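Local coordinates for protein glycerol dehydrogenase (Bacillus coagulans, PDB 6CSJ) that probably oxidises glycerol and related polyols with NAD+ as cofactor, and in this double mutant has acquired D-lactate dehydrogenase activity, at residues Ala281-Glu286 and Ala291-Val296; Asp171-Tyr176 and Ser298-Val303. The protein carries 2 engineered substitutions. All blocks are in the same frame, centred on the assembly; numbering follows the deposited sequence.

Interaction 1: Ala281-Glu286 and Ala291-Val296; sequences AQLILE and AEIEEV
Leu283 and Ile284 bring their side chains against Ile293 and Val296, and this apolar seam carries the contact. Leu283 contributes most. Its CB sits 4.0 Å from CG1 of Ile293, while its CD1 meets CG2 of Val296 tip to tip at 3.8 Å. CG of Leu283 lies anti to its carbonyl carbon (chi1 -63°), and from there the branch extends across to the other helix. The next residue, Ile284, meets Ile293 with the two side chains nearly perpendicular, CD1 of Ile284 4.0 Å from CD1 of Ile293.

The polar part lies along the flank. Within 281-286, Gln282 NE2 donates to Glu286 OE2 over 2.9 Å, an almost straight bond (176°), with the acceptor lying in the amide plane of Gln282. OE1 of Glu286 comes within 5.0 Å of OE1 of Glu292, a pairing of like charges probably eased by Arg180, whose NH2 forms a salt bridge with each.

The short axes run antiparallel, 175° apart, with a closest approach of 10.5 Å. Joined by a short connection, the two helices make an alpha-alpha hairpin in the all-helical domain of the iron-containing alcohol dehydrogenase fold.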
# COMPACT_ATOMS: atom_id res chain seq x y z
N ALA A 281 10.46 -12.28 -8.87
CA ALA A 281 10.43 -13.67 -8.42
C ALA A 281 9.13 -14.38 -8.85
O ALA A 281 9.19 -15.53 -9.28
CB ALA A 281 10.63 -13.76 -6.92
N GLN A 282 7.98 -13.71 -8.75
CA GLN A 282 6.74 -14.31 -9.23
C GLN A 282 6.82 -14.61 -10.73
O GLN A 282 6.40 -15.68 -11.16
CB GLN A 282 5.48 -13.48 -8.95
CG GLN A 282 4.23 -14.22 -9.42
CD GLN A 282 2.92 -13.56 -9.06
OE1 GLN A 282 2.73 -13.10 -7.94
NE2 GLN A 282 1.99 -13.54 -10.02
N LEU A 283 7.39 -13.69 -11.50
CA LEU A 283 7.49 -13.88 -12.95
C LEU A 283 8.37 -15.08 -13.34
O LEU A 283 8.07 -15.78 -14.31
CB LEU A 283 7.96 -12.59 -13.64
CG LEU A 283 7.05 -11.37 -13.52
CD1 LEU A 283 7.70 -10.17 -14.18
CD2 LEU A 283 5.69 -11.62 -14.13
N ILE A 284 9.44 -15.31 -12.59
CA ILE A 284 10.26 -16.51 -12.76
C ILE A 284 9.45 -17.76 -12.37
O ILE A 284 9.42 -18.73 -13.11
CB ILE A 284 11.56 -16.46 -11.90
CG1 ILE A 284 12.41 -15.21 -12.22
CG2 ILE A 284 12.38 -17.72 -12.10
CD1 ILE A 284 12.78 -15.04 -13.66
N LEU A 285 8.78 -17.70 -11.22
CA LEU A 285 7.98 -18.81 -10.71
C LEU A 285 6.91 -19.28 -11.71
O LEU A 285 6.80 -20.47 -11.99
CB LEU A 285 7.33 -18.42 -9.37
CG LEU A 285 6.43 -19.44 -8.65
CD1 LEU A 285 7.19 -20.70 -8.28
CD2 LEU A 285 5.82 -18.79 -7.42
N GLU A 286 6.15 -18.34 -12.26
CA GLU A 286 5.13 -18.65 -13.30
C GLU A 286 5.74 -18.77 -14.70
O GLU A 286 5.05 -19.11 -15.65
CB GLU A 286 3.95 -17.65 -13.28
CG GLU A 286 4.27 -16.18 -13.58
CD GLU A 286 3.01 -15.30 -13.64
OE1 GLU A 286 2.35 -15.31 -14.70
OE2 GLU A 286 2.66 -14.57 -12.67
N ALA A 291 10.02 -11.39 -22.62
CA ALA A 291 9.64 -10.01 -22.98
C ALA A 291 8.95 -9.27 -21.82
O ALA A 291 9.21 -8.09 -21.60
CB ALA A 291 8.76 -10.00 -24.22
N GLU A 292 8.07 -9.97 -21.11
CA GLU A 292 7.39 -9.45 -19.92
C GLU A 292 8.39 -9.17 -18.78
O GLU A 292 8.31 -8.15 -18.12
CB GLU A 292 6.33 -10.44 -19.46
CG GLU A 292 5.13 -9.85 -18.74
CD GLU A 292 3.94 -10.83 -18.72
OE1 GLU A 292 3.93 -11.75 -17.89
OE2 GLU A 292 3.03 -10.69 -19.55
N ILE A 293 9.34 -10.07 -18.58
CA ILE A 293 10.41 -9.90 -17.57
C ILE A 293 11.29 -8.68 -17.88
O ILE A 293 11.60 -7.88 -17.00
CB ILE A 293 11.27 -11.18 -17.43
CG1 ILE A 293 10.44 -12.30 -16.79
CG2 ILE A 293 12.53 -10.93 -16.60
CD1 ILE A 293 11.03 -13.68 -16.98
N GLU A 294 11.70 -8.56 -19.14
CA GLU A 294 12.53 -7.44 -19.58
C GLU A 294 11.82 -6.10 -19.39
O GLU A 294 12.46 -5.14 -18.97
CB GLU A 294 12.98 -7.61 -21.03
CG GLU A 294 14.10 -8.62 -21.20
CD GLU A 294 14.47 -8.91 -22.65
OE1 GLU A 294 14.15 -8.10 -23.54
OE2 GLU A 294 15.10 -9.97 -22.88
N GLU A 295 10.53 -6.04 -19.69
CA GLU A 295 9.76 -4.81 -19.49
C GLU A 295 9.72 -4.40 -18.00
O GLU A 295 9.87 -3.22 -17.69
CB GLU A 295 8.34 -4.95 -20.06
CG GLU A 295 7.48 -3.71 -19.89
CD GLU A 295 6.19 -3.76 -20.67
OE1 GLU A 295 6.21 -3.38 -21.86
OE2 GLU A 295 5.15 -4.18 -20.11
N VAL A 296 9.54 -5.37 -17.10
CA VAL A 296 9.54 -5.11 -15.65
C VAL A 296 10.91 -4.69 -15.14
O VAL A 296 11.03 -3.71 -14.39
CB VAL A 296 9.02 -6.33 -14.85
CG1 VAL A 296 9.26 -6.17 -13.35
CG2 VAL A 296 7.53 -6.53 -15.12

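Interaction 2: Asp171-Tyr176 and Ser298-Val303; sequences DALATY and SFCLSV
Leu173 reaches across to Phe299 and Cys300 and is the one residue of 171-176 that touches 298-303. Its two methyls divide the work. CD2 presses on SG of Cys300 at 3.5 Å, which is snug for a methyl against sulfur, and CD1 rests near the CD2-CE2 side of the Phe299 ring, 3.9 Å from CD2 of Phe299. The leucine and phenylalanine side chains run antiparallel to one another, side by side; with CG anti to the backbone N (chi1 -157°), the leucine fork is carried out toward the other helix. One face of the ring is backed by Val303, whose CG2 stands 3.9 Å above the plane, offset toward the rim.

The backbones stay well apart even here, CA of Leu173 being 9.3 Å from CA of Cys300, so side chains alone bridge the space. On the looser, partly exposed flank of 298-303, Ser302 turns its hydroxyl back onto its own helix and donates from OG to the carbonyl O of Phe299 at 2.7 Å, tilted 22° from the carbonyl plane. The same oxygen also accepts from Val303 N, so two donors grip it. If an alanine stood in place of Leu173, both methyl contacts would go, and the sulfur of Cys300 and the Phe299 ring would probably border a gap.

Helix 197-221 lies alongside both partners, with Tyr207 against Leu173 and Ile211 against Phe299, while Leu305 and Val307 of the following loop touch Cys300. The contact thus ties helix 162-173 to helix 290-303 within the helical bundle, where helix 271-285 packs against Ala174 and helix 228-248 against Ala172.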
# COMPACT_ATOMS: atom_id res chain seq x y z
N ASP A 171 5.15 -1.38 -5.24
CA ASP A 171 3.94 -1.99 -4.69
C ASP A 171 2.86 -2.15 -5.78
O ASP A 171 2.27 -3.22 -5.92
CB ASP A 171 3.41 -1.15 -3.52
CG ASP A 171 2.69 -1.97 -2.45
OD1 ASP A 171 3.11 -3.13 -2.21
OD2 ASP A 171 1.73 -1.45 -1.83
N ALA A 172 2.64 -1.09 -6.55
CA ALA A 172 1.68 -1.09 -7.67
C ALA A 172 2.02 -2.07 -8.81
O ALA A 172 1.13 -2.60 -9.48
CB ALA A 172 1.53 0.31 -8.23
N LEU A 173 3.32 -2.31 -9.00
CA LEU A 173 3.83 -3.17 -10.06
C LEU A 173 3.34 -4.62 -9.94
O LEU A 173 3.08 -5.28 -10.96
CB LEU A 173 5.36 -3.13 -10.05
CG LEU A 173 6.11 -3.49 -11.32
CD1 LEU A 173 5.69 -2.60 -12.49
CD2 LEU A 173 7.61 -3.37 -11.06
N ALA A 174 3.20 -5.11 -8.71
CA ALA A 174 2.74 -6.47 -8.46
C ALA A 174 1.27 -6.71 -8.79
O ALA A 174 0.89 -7.85 -9.08
CB ALA A 174 2.97 -6.84 -7.01
N THR A 175 0.45 -5.66 -8.77
CA THR A 175 -1.00 -5.81 -8.73
C THR A 175 -1.60 -6.62 -9.87
O THR A 175 -2.40 -7.52 -9.62
CB THR A 175 -1.72 -4.45 -8.66
OG1 THR A 175 -1.19 -3.68 -7.57
CG2 THR A 175 -3.24 -4.65 -8.46
N TYR A 176 -1.23 -6.31 -11.11
CA TYR A 176 -1.76 -7.03 -12.27
C TYR A 176 -1.37 -8.52 -12.27
O TYR A 176 -2.20 -9.38 -12.54
CB TYR A 176 -1.32 -6.40 -13.59
CG TYR A 176 -1.80 -7.17 -14.81
CD1 TYR A 176 -3.16 -7.41 -15.01
CD2 TYR A 176 -0.90 -7.71 -15.73
CE1 TYR A 176 -3.61 -8.12 -16.10
CE2 TYR A 176 -1.35 -8.43 -16.83
CZ TYR A 176 -2.71 -8.63 -17.01
OH TYR A 176 -3.16 -9.34 -18.09
N SER A 298 13.42 -3.47 -16.80
CA SER A 298 13.75 -2.20 -17.44
C SER A 298 13.07 -1.02 -16.72
O SER A 298 13.72 -0.02 -16.39
CB SER A 298 13.35 -2.22 -18.91
OG SER A 298 13.65 -0.98 -19.55
N PHE A 299 11.77 -1.15 -16.49
CA PHE A 299 11.05 -0.15 -15.72
C PHE A 299 11.67 0.07 -14.33
O PHE A 299 11.86 1.22 -13.92
CB PHE A 299 9.57 -0.51 -15.56
CG PHE A 299 8.86 0.37 -14.58
CD1 PHE A 299 8.58 1.68 -14.92
CD2 PHE A 299 8.54 -0.09 -13.30
CE1 PHE A 299 7.97 2.53 -14.00
CE2 PHE A 299 7.93 0.75 -12.39
CZ PHE A 299 7.63 2.06 -12.73
N CYS A 300 11.97 -1.02 -13.62
CA CYS A 300 12.54 -0.93 -12.27
C CYS A 300 13.89 -0.20 -12.28
O CYS A 300 14.14 0.68 -11.45
CB CYS A 300 12.68 -2.31 -11.63
SG CYS A 300 11.13 -3.13 -11.14
N LEU A 301 14.76 -0.54 -13.24
CA LEU A 301 16.04 0.17 -13.38
C LEU A 301 15.86 1.65 -13.72
O LEU A 301 16.62 2.47 -13.22
CB LEU A 301 16.94 -0.51 -14.42
CG LEU A 301 17.43 -1.90 -14.04
CD1 LEU A 301 18.09 -2.57 -15.23
CD2 LEU A 301 18.37 -1.87 -12.83
N SER A 302 14.86 1.99 -14.53
CA SER A 302 14.61 3.39 -14.89
C SER A 302 14.21 4.27 -13.71
O SER A 302 14.56 5.44 -13.69
CB SER A 302 13.56 3.51 -16.01
OG SER A 302 12.24 3.32 -15.53
N VAL A 303 13.47 3.72 -12.74
CA VAL A 303 12.98 4.50 -11.58
C VAL A 303 13.71 4.23 -10.26
O VAL A 303 13.44 4.92 -9.28
CB VAL A 303 11.45 4.34 -11.35
CG1 VAL A 303 10.68 4.82 -12.57
CG2 VAL A 303 11.05 2.91 -11.01

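Both contacts are buried and share helix 290-303, but they use successive parts of it. Interaction 1 joins that helix to its chain neighbour, helix 271-285, and is nested inside the long loop closed by interaction 2, which brings in helix 162-173. The first lies farther out, about 21 Å from the chain centre to its own centre, and adds charged groups at its flank to an aliphatic seam. The second, about 14 Å from the chain centre, relies on aliphatic, aromatic and sulfur packing alone across its segments. They meet directly, with Val296 CG1 4.0 Å from Leu173 CD2, so the apolar packing runs on from one to the other.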